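Local coordinates for protein ricin B lectin (Clostridium thermocellum, PDB 3VSF) that probably hydrolyses beta-1,3-galactan from the chain end through its family 43 glycosidase domain, and binds galactose with a ricin-type beta-trefoil domain, at residues G62-G67 against P120-N125; T128-M133 against Y152-D157; V132-W137 against K219-L224. All coordinates share one frame; numbering follows the deposited sequence.

How the contacts relate
All three contacts lie in the GH43 domain, a five-bladed beta-propeller. Contact 1 joins the first strands of two successive blades. Contact 2 is the hairpin between the second and third strands of the later blade. Contact 3 links the second strand of that blade to the loop that enters the last strand of the following blade. Centre to centre, contact 1 lies about 9 Å from contact 2 and about 14 Å from contact 3. Contacts 2 and 3 share Val132 and Met133, and a salt bridge from Glu130 OE1 to Lys219 NZ, 3.1 Å, ties them. Leu64 CD2 reaches Phe131 CD1 at 3.5 Å. Galactose-binding Asp422, Asp425, Asn440 and Asn444 are remote from all three.

Contact 1: G62-G67 against P120-N125; sequences GMLKHG and PKVMYN
Lys121 opens the contact by placing its CD 4.0 Å from Gly62 CA. The two strands belong to successive blades of a five-bladed beta-propeller, and each is the first strand of its four-stranded sheet. Their short axes run nearly parallel, at 15° and 6.2 Å at closest approach. No hydrogen bond joins the two segments, so side chains make the blade-to-blade seam. The Lys121 chain bends at chi2 and again at chi4. Its NZ bonds to Gly60 O, just ahead of the facing strand.

Val122 comes next. Its CG1 lies anti to the backbone N (chi1 168°) and meets Leu64 CD2 at 3.8 Å. The two side chains cross at about a right angle. The same Leu64 methyl then touches Tyr124 CB at 4.0 Å, so one branch of Leu64 spans both residues. Phe131, on the neighbouring strand of the second blade, also packs on Leu64. The backbone of Met123 bonds to Val132 on that strand, while its side chain turns away toward Val189 and Val191 of the next blade.

Tyr124 ends the seam with its ring meeting the imidazole of His66 obliquely. The two planes are inclined at 48°, and the ring centroids are 4.4 Å apart. Phe131 meets the His66 ring edge-to-face and also touches the Tyr124 ring. His66 NE2 sits over one face of the tyrosine ring, off-centre toward the rim, 3.5 Å from Tyr124 CE2.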
loop_
_atom_site.group_PDB
_atom_site.type_symbol
_atom_site.label_atom_id
_atom_site.label_comp_id
_atom_site.label_asym_id
_atom_site.label_seq_id
_atom_site.Cartn_x
_atom_site.Cartn_y
_atom_site.Cartn_z
ATOM N N GLY A 62 11.747 0.657 5.589
ATOM C CA GLY A 62 10.800 1.469 6.329
ATOM C C GLY A 62 11.179 2.930 6.192
ATOM O O GLY A 62 12.103 3.264 5.450
ATOM N N MET A 63 10.478 3.805 6.904
ATOM C CA MET A 63 10.744 5.236 6.796
ATOM C C MET A 63 10.482 5.995 8.093
ATOM O O MET A 63 9.606 5.630 8.878
ATOM C CB MET A 63 9.929 5.844 5.654
ATOM C CG MET A 63 10.164 7.330 5.439
ATOM S SD MET A 63 9.454 7.914 3.891
ATOM C CE MET A 63 10.338 6.889 2.718
ATOM N N LEU A 64 11.252 7.057 8.306
ATOM C CA LEU A 64 11.109 7.891 9.493
ATOM C C LEU A 64 11.159 9.368 9.120
ATOM O O LEU A 64 11.990 9.786 8.313
ATOM C CB LEU A 64 12.213 7.572 10.502
ATOM C CG LEU A 64 12.163 8.331 11.830
ATOM C CD1 LEU A 64 10.908 7.969 12.608
ATOM C CD2 LEU A 64 13.406 8.045 12.653
ATOM N N LYS A 65 10.263 10.152 9.708
ATOM C CA LYS A 65 10.231 11.589 9.470
ATOM C C LYS A 65 10.818 12.340 10.657
ATOM O O LYS A 65 10.203 12.419 11.721
ATOM C CB LYS A 65 8.798 12.056 9.206
ATOM C CG LYS A 65 8.629 13.568 9.136
ATOM C CD LYS A 65 9.516 14.187 8.065
ATOM C CE LYS A 65 9.134 15.637 7.802
ATOM N NZ LYS A 65 9.153 16.458 9.043
ATOM N N HIS A 66 12.016 12.886 10.474
ATOM C CA HIS A 66 12.671 13.645 11.531
ATOM C C HIS A 66 13.240 14.950 10.987
ATOM O O HIS A 66 13.996 14.954 10.015
ATOM C CB HIS A 66 13.777 12.814 12.186
ATOM C CG HIS A 66 14.315 13.414 13.447
ATOM N ND1 HIS A 66 15.480 14.149 13.484
ATOM C CD2 HIS A 66 13.845 13.389 14.716
ATOM C CE1 HIS A 66 15.705 14.551 14.723
ATOM N NE2 HIS A 66 14.728 14.103 15.490
ATOM N N GLY A 67 12.870 16.057 11.620
ATOM C CA GLY A 67 13.331 17.365 11.197
ATOM C C GLY A 67 12.723 17.787 9.875
ATOM O O GLY A 67 11.510 17.967 9.768
ATOM N N PRO A 120 14.339 -4.226 8.322
ATOM C CA PRO A 120 14.896 -3.315 9.326
ATOM C C PRO A 120 14.054 -2.048 9.449
ATOM O O PRO A 120 13.740 -1.419 8.439
ATOM C CB PRO A 120 16.272 -2.976 8.753
ATOM C CG PRO A 120 16.086 -3.069 7.281
ATOM C CD PRO A 120 15.097 -4.182 7.058
ATOM N N LYS A 121 13.694 -1.686 10.675
ATOM C CA LYS A 121 12.896 -0.488 10.913
ATOM C C LYS A 121 13.609 0.448 11.882
ATOM O O LYS A 121 14.355 0.003 12.753
ATOM C CB LYS A 121 11.519 -0.865 11.463
ATOM C CG LYS A 121 10.741 -1.831 10.584
ATOM C CD LYS A 121 10.499 -1.249 9.201
ATOM C CE LYS A 121 9.721 -2.215 8.323
ATOM N NZ LYS A 121 10.454 -3.492 8.104
ATOM N N VAL A 122 13.377 1.748 11.725
ATOM C CA VAL A 122 13.999 2.745 12.591
ATOM C C VAL A 122 12.962 3.634 13.269
ATOM O O VAL A 122 12.040 4.136 12.625
ATOM C CB VAL A 122 14.996 3.627 11.814
ATOM C CG1 VAL A 122 15.401 4.834 12.645
ATOM C CG2 VAL A 122 16.218 2.816 11.408
ATOM N N MET A 123 13.121 3.820 14.575
ATOM C CA MET A 123 12.227 4.670 15.350
ATOM C C MET A 123 13.036 5.700 16.132
ATOM O O MET A 123 14.198 5.461 16.459
ATOM C CB MET A 123 11.385 3.822 16.306
ATOM C CG MET A 123 12.203 2.979 17.272
ATOM S SD MET A 123 11.223 1.730 18.127
ATOM C CE MET A 123 9.983 2.749 18.921
ATOM N N TYR A 124 12.425 6.843 16.423
ATOM C CA TYR A 124 13.113 7.903 17.155
ATOM C C TYR A 124 12.628 8.031 18.596
ATOM O O TYR A 124 11.440 7.878 18.881
ATOM C CB TYR A 124 12.973 9.245 16.435
ATOM C CG TYR A 124 13.484 10.418 17.241
ATOM C CD1 TYR A 124 12.606 11.250 17.924
ATOM C CD2 TYR A 124 14.844 10.686 17.330
ATOM C CE1 TYR A 124 13.067 12.321 18.667
ATOM C CE2 TYR A 124 15.315 11.754 18.070
ATOM C CZ TYR A 124 14.424 12.568 18.737
ATOM O OH TYR A 124 14.884 13.633 19.475
ATOM N N ASN A 125 13.560 8.317 19.499
ATOM C CA ASN A 125 13.243 8.500 20.909
ATOM C C ASN A 125 13.400 9.960 21.322
ATOM O O ASN A 125 14.489 10.525 21.229
ATOM C CB ASN A 125 14.138 7.609 21.772
ATOM C CG ASN A 125 13.723 7.595 23.231
ATOM O OD1 ASN A 125 13.149 8.559 23.738
ATOM N ND2 ASN A 125 14.015 6.495 23.916
#

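Contact 2: T128-M133 against Y152-D157; sequences TGEFVM and YSKTPD
Phe131 and Ser153 pair through their backbones. Phe131 N donates to Ser153 O at 2.8 Å, and Ser153 N returns a bond to Phe131 O at 3.0 Å. They form an antiparallel hydrogen-bonded pair at the open end of a beta hairpin, within one propeller blade. Val132 and Tyr152 follow as a non-hydrogen-bonded pair, with their side chains on the other face of the sheet.

Beyond Ser153 the chain leaves the strand and passes the Phe131 ring, with Lys154 O at its edge and Pro156 over one face. The ring's CG lies beside its own backbone N (chi1 -61°), and its end swings toward Pro156. Pro156 CB makes a CH-pi contact over that face, 4.1 Å from the Phe131 centroid. The carbonyl oxygen of Ser153 also comes at the ring edge.

The Glu130 chain starts with CG between the backbone N and the carbonyl carbon (chi1 59°), then runs extended. It crosses obliquely to Tyr152, and Glu130 OE2 comes to 3.4 Å from Tyr152 CD1. Lys154 brings its NZ to the same Glu130 OE2 at 3.2 Å. NZ comes from above the carboxylate plane, 43° out of it, and the pair is a salt bridge.

A second shell holds these groups. Thr128 OG1 accepts from Glu130 N, forming an ST turn ahead of the strand. Ser153 OG donates to Thr155 O at 2.9 Å, in the carbonyl plane and on a lone pair. Pro156 O bonds to Tyr73 OH of the preceding blade. Lys219 of the next blade bridges to Glu130 OE1 and makes a cation-pi contact with Tyr152. With a lysine on each oxygen, the buried Glu130 carboxylate probably remains ionised.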
loop_
_atom_site.group_PDB
_atom_site.type_symbol
_atom_site.label_atom_id
_atom_site.label_comp_id
_atom_site.label_asym_id
_atom_site.label_seq_id
_atom_site.Cartn_x
_atom_site.Cartn_y
_atom_site.Cartn_z
ATOM N N THR A 128 15.703 10.195 24.960
ATOM C CA THR A 128 17.138 10.029 24.764
ATOM C C THR A 128 17.680 10.961 23.683
ATOM O O THR A 128 18.677 11.651 23.889
ATOM C CB THR A 128 17.487 8.577 24.386
ATOM O OG1 THR A 128 16.906 8.258 23.116
ATOM C CG2 THR A 128 16.961 7.611 25.437
ATOM N N GLY A 129 17.017 10.975 22.532
ATOM C CA GLY A 129 17.463 11.775 21.406
ATOM C C GLY A 129 18.302 10.955 20.445
ATOM O O GLY A 129 19.060 11.500 19.643
ATOM N N GLU A 130 18.162 9.636 20.532
ATOM C CA GLU A 130 18.910 8.726 19.674
ATOM C C GLU A 130 17.968 7.822 18.886
ATOM O O GLU A 130 16.877 7.489 19.350
ATOM C CB GLU A 130 19.887 7.890 20.504
ATOM C CG GLU A 130 19.226 7.042 21.578
ATOM C CD GLU A 130 20.225 6.429 22.537
ATOM O OE1 GLU A 130 19.798 5.703 23.460
ATOM O OE2 GLU A 130 21.440 6.674 22.371
ATOM N N PHE A 131 18.395 7.432 17.689
ATOM C CA PHE A 131 17.572 6.608 16.810
ATOM C C PHE A 131 17.821 5.120 17.034
ATOM O O PHE A 131 18.924 4.626 16.812
ATOM C CB PHE A 131 17.834 6.966 15.347
ATOM C CG PHE A 131 17.516 8.394 15.005
ATOM C CD1 PHE A 131 16.257 8.745 14.546
ATOM C CD2 PHE A 131 18.474 9.384 15.140
ATOM C CE1 PHE A 131 15.961 10.057 14.228
ATOM C CE2 PHE A 131 18.182 10.698 14.825
ATOM C CZ PHE A 131 16.924 11.034 14.368
ATOM N N VAL A 132 16.785 4.411 17.470
ATOM C CA VAL A 132 16.882 2.976 17.708
ATOM C C VAL A 132 16.417 2.191 16.485
ATOM O O VAL A 132 15.379 2.497 15.898
ATOM C CB VAL A 132 16.050 2.553 18.935
ATOM C CG1 VAL A 132 16.169 1.055 19.169
ATOM C CG2 VAL A 132 16.497 3.327 20.166
ATOM N N MET A 133 17.193 1.181 16.103
ATOM C CA MET A 133 16.884 0.378 14.925
ATOM C C MET A 133 16.653 -1.092 15.269
ATOM O O MET A 133 17.476 -1.720 15.933
ATOM C CB MET A 133 18.002 0.502 13.887
ATOM C CG MET A 133 17.919 -0.514 12.762
ATOM S SD MET A 133 19.221 -0.302 11.534
ATOM C CE MET A 133 19.051 -1.816 10.596
ATOM N N TYR A 152 21.574 1.355 17.261
ATOM C CA TYR A 152 21.208 2.749 17.495
ATOM C C TYR A 152 22.311 3.725 17.102
ATOM O O TYR A 152 23.465 3.339 16.914
ATOM C CB TYR A 152 20.801 2.967 18.956
ATOM C CG TYR A 152 21.946 2.883 19.939
ATOM C CD1 TYR A 152 22.488 4.031 20.503
ATOM C CD2 TYR A 152 22.485 1.657 20.304
ATOM C CE1 TYR A 152 23.534 3.961 21.404
ATOM C CE2 TYR A 152 23.532 1.576 21.203
ATOM C CZ TYR A 152 24.052 2.731 21.749
ATOM O OH TYR A 152 25.094 2.651 22.644
ATOM N N SER A 153 21.938 4.995 16.978
ATOM C CA SER A 153 22.870 6.046 16.597
ATOM C C SER A 153 22.361 7.401 17.075
ATOM O O SER A 153 21.157 7.594 17.245
ATOM C CB SER A 153 23.062 6.065 15.080
ATOM O OG SER A 153 23.898 7.136 14.682
ATOM N N LYS A 154 23.279 8.336 17.294
ATOM C CA LYS A 154 22.910 9.681 17.719
ATOM C C LYS A 154 22.321 10.468 16.552
ATOM O O LYS A 154 21.575 11.427 16.749
ATOM C CB LYS A 154 24.123 10.413 18.295
ATOM C CG LYS A 154 24.726 9.752 19.526
ATOM C CD LYS A 154 23.738 9.726 20.683
ATOM C CE LYS A 154 24.361 9.113 21.928
ATOM N NZ LYS A 154 23.412 9.098 23.077
ATOM N N THR A 155 22.661 10.050 15.337
ATOM C CA THR A 155 22.163 10.692 14.126
ATOM C C THR A 155 21.422 9.682 13.252
ATOM O O THR A 155 21.674 8.481 13.342
ATOM C CB THR A 155 23.308 11.328 13.317
ATOM O OG1 THR A 155 24.256 10.319 12.950
ATOM C CG2 THR A 155 24.007 12.400 14.138
ATOM N N PRO A 156 20.505 10.169 12.401
ATOM C CA PRO A 156 19.703 9.289 11.545
ATOM C C PRO A 156 20.529 8.602 10.460
ATOM O O PRO A 156 20.444 7.384 10.307
ATOM C CB PRO A 156 18.694 10.250 10.908
ATOM C CG PRO A 156 19.371 11.575 10.934
ATOM C CD PRO A 156 20.162 11.589 12.207
ATOM N N ASP A 157 21.316 9.376 9.721
ATOM C CA ASP A 157 22.101 8.836 8.615
ATOM C C ASP A 157 23.531 8.494 9.026
ATOM O O ASP A 157 24.392 8.265 8.176
ATOM C CB ASP A 157 22.106 9.813 7.438
ATOM C CG ASP A 157 22.364 11.243 7.869
ATOM O OD1 ASP A 157 21.834 12.166 7.216
ATOM O OD2 ASP A 157 23.094 11.445 8.863
#

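Contact 3: V132-W137 against K219-L224; sequences VMWMHW and KNIASL
The indole of Trp134 reaches out to Lys219, Asn220 and Ile221. The contact joins two successive blades of the beta-propeller. Trp134 lies on the second strand of its blade. The partner segment leads into strand 221-228, the last strand of the next blade.

From CB, the Trp134 side chain sets off with CG beside the backbone N. Together chi1 (-69°) and chi2 (77°) bring the six-membered ring to Lys219 and Ile221. The side chain rests on Val150 of its own blade and on Leu214 of the next. NE1 donates to Tyr218 O, just before the partner segment, which fixes how the indole is turned. CZ2 follows, 3.9 Å from Lys219 C. The backbone N of Asn220 stands at the ring edge, near the plane. The ring of Phe199 also meets the indole. At the far corner, CH2 touches Ile221 CG1 at 4.1 Å.

Val132 forms a smaller second point of contact. Both its methyls press on Lys219 CG from the same side, and the side chains cross at about a right angle. Val132 CG2 lies 3.8 Å from Lys219 CG, and Val132 CG1 lies 4.0 Å from the same carbon.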
loop_
_atom_site.group_PDB
_atom_site.type_symbol
_atom_site.label_atom_id
_atom_site.label_comp_id
_atom_site.label_asym_id
_atom_site.label_seq_id
_atom_site.Cartn_x
_atom_site.Cartn_y
_atom_site.Cartn_z
ATOM N N VAL A 132 16.785 4.411 17.470
ATOM C CA VAL A 132 16.882 2.976 17.708
ATOM C C VAL A 132 16.417 2.191 16.485
ATOM O O VAL A 132 15.379 2.497 15.898
ATOM C CB VAL A 132 16.050 2.553 18.935
ATOM C CG1 VAL A 132 16.169 1.055 19.169
ATOM C CG2 VAL A 132 16.497 3.327 20.166
ATOM N N MET A 133 17.193 1.181 16.103
ATOM C CA MET A 133 16.884 0.378 14.925
ATOM C C MET A 133 16.653 -1.092 15.269
ATOM O O MET A 133 17.476 -1.720 15.933
ATOM C CB MET A 133 18.002 0.502 13.887
ATOM C CG MET A 133 17.919 -0.514 12.762
ATOM S SD MET A 133 19.221 -0.302 11.534
ATOM C CE MET A 133 19.051 -1.816 10.596
ATOM N N TRP A 134 15.529 -1.632 14.809
ATOM C CA TRP A 134 15.209 -3.039 15.011
ATOM C C TRP A 134 15.207 -3.785 13.682
ATOM O O TRP A 134 15.167 -3.166 12.618
ATOM C CB TRP A 134 13.857 -3.188 15.704
ATOM C CG TRP A 134 13.871 -2.726 17.126
ATOM C CD1 TRP A 134 13.845 -1.437 17.569
ATOM C CD2 TRP A 134 13.915 -3.552 18.295
ATOM N NE1 TRP A 134 13.870 -1.409 18.944
ATOM C CE2 TRP A 134 13.913 -2.696 19.413
ATOM C CE3 TRP A 134 13.955 -4.935 18.505
ATOM C CZ2 TRP A 134 13.950 -3.175 20.720
ATOM C CZ3 TRP A 134 13.991 -5.409 19.804
ATOM C CH2 TRP A 134 13.988 -4.531 20.895
ATOM N N MET A 135 15.249 -5.113 13.744
ATOM C CA MET A 135 15.304 -5.926 12.535
ATOM C C MET A 135 15.099 -7.409 12.831
ATOM O O MET A 135 14.838 -7.797 13.969
ATOM C CB MET A 135 16.641 -5.719 11.822
ATOM C CG MET A 135 17.831 -6.311 12.560
ATOM S SD MET A 135 19.299 -5.266 12.492
ATOM C CE MET A 135 18.799 -3.911 13.550
ATOM N N HIS A 136 15.220 -8.230 11.792
ATOM C CA HIS A 136 15.082 -9.675 11.921
ATOM C C HIS A 136 16.413 -10.346 11.601
ATOM O O HIS A 136 17.007 -10.089 10.554
ATOM C CB HIS A 136 13.991 -10.187 10.978
ATOM C CG HIS A 136 13.830 -11.675 10.989
ATOM N ND1 HIS A 136 13.289 -12.372 9.928
ATOM C CD2 HIS A 136 14.133 -12.600 11.929
ATOM C CE1 HIS A 136 13.269 -13.661 10.215
ATOM N NE2 HIS A 136 13.776 -13.827 11.422
ATOM N N TRP A 137 16.879 -11.205 12.503
ATOM C CA TRP A 137 18.183 -11.842 12.341
ATOM C C TRP A 137 18.072 -13.351 12.138
ATOM O O TRP A 137 17.267 -14.018 12.788
ATOM C CB TRP A 137 19.076 -11.542 13.549
ATOM C CG TRP A 137 20.506 -11.955 13.360
ATOM C CD1 TRP A 137 21.522 -11.187 12.869
ATOM C CD2 TRP A 137 21.079 -13.232 13.661
ATOM N NE1 TRP A 137 22.691 -11.907 12.845
ATOM C CE2 TRP A 137 22.447 -13.165 13.326
ATOM C CE3 TRP A 137 20.570 -14.427 14.178
ATOM C CZ2 TRP A 137 23.309 -14.247 13.493
ATOM C CZ3 TRP A 137 21.429 -15.499 14.344
ATOM C CH2 TRP A 137 22.783 -15.400 14.002
ATOM N N LYS A 219 15.487 0.383 23.345
ATOM C CA LYS A 219 16.509 -0.602 23.002
ATOM C C LYS A 219 16.249 -1.979 23.607
ATOM O O LYS A 219 16.915 -2.951 23.255
ATOM C CB LYS A 219 17.896 -0.094 23.410
ATOM C CG LYS A 219 18.418 1.037 22.537
ATOM C CD LYS A 219 19.657 1.685 23.137
ATOM C CE LYS A 219 19.322 2.422 24.424
ATOM N NZ LYS A 219 20.501 3.141 24.983
ATOM N N ASN A 220 15.278 -2.059 24.513
ATOM C CA ASN A 220 14.958 -3.320 25.174
ATOM C C ASN A 220 13.457 -3.580 25.245
ATOM O O ASN A 220 12.650 -2.683 25.001
ATOM C CB ASN A 220 15.563 -3.354 26.579
ATOM C CG ASN A 220 17.072 -3.191 26.569
ATOM O OD1 ASN A 220 17.754 -3.665 25.661
ATOM N ND2 ASN A 220 17.599 -2.514 27.583
ATOM N N ILE A 221 13.089 -4.813 25.582
ATOM C CA ILE A 221 11.685 -5.191 25.695
ATOM C C ILE A 221 11.223 -5.189 27.149
ATOM O O ILE A 221 11.764 -5.914 27.983
ATOM C CB ILE A 221 11.419 -6.575 25.070
ATOM C CG1 ILE A 221 11.648 -6.526 23.558
ATOM C CG2 ILE A 221 10.004 -7.039 25.379
ATOM C CD1 ILE A 221 11.361 -7.830 22.852
ATOM N N ALA A 222 10.218 -4.371 27.444
ATOM C CA ALA A 222 9.711 -4.229 28.804
ATOM C C ALA A 222 8.679 -5.298 29.157
ATOM O O ALA A 222 8.693 -5.841 30.262
ATOM C CB ALA A 222 9.126 -2.838 29.011
ATOM N N SER A 223 7.783 -5.595 28.222
ATOM C CA SER A 223 6.734 -6.581 28.467
ATOM C C SER A 223 6.076 -7.060 27.178
ATOM O O SER A 223 6.315 -6.511 26.103
ATOM C CB SER A 223 5.670 -6.005 29.405
ATOM O OG SER A 223 5.010 -4.901 28.810
ATOM N N LEU A 224 5.246 -8.090 27.300
ATOM C CA LEU A 224 4.471 -8.595 26.175
ATOM C C LEU A 224 3.090 -7.951 26.203
ATOM O O LEU A 224 2.202 -8.396 26.931
ATOM C CB LEU A 224 4.358 -10.120 26.247
ATOM C CG LEU A 224 3.733 -10.865 25.062
ATOM C CD1 LEU A 224 2.212 -10.883 25.141
ATOM C CD2 LEU A 224 4.208 -10.279 23.738
#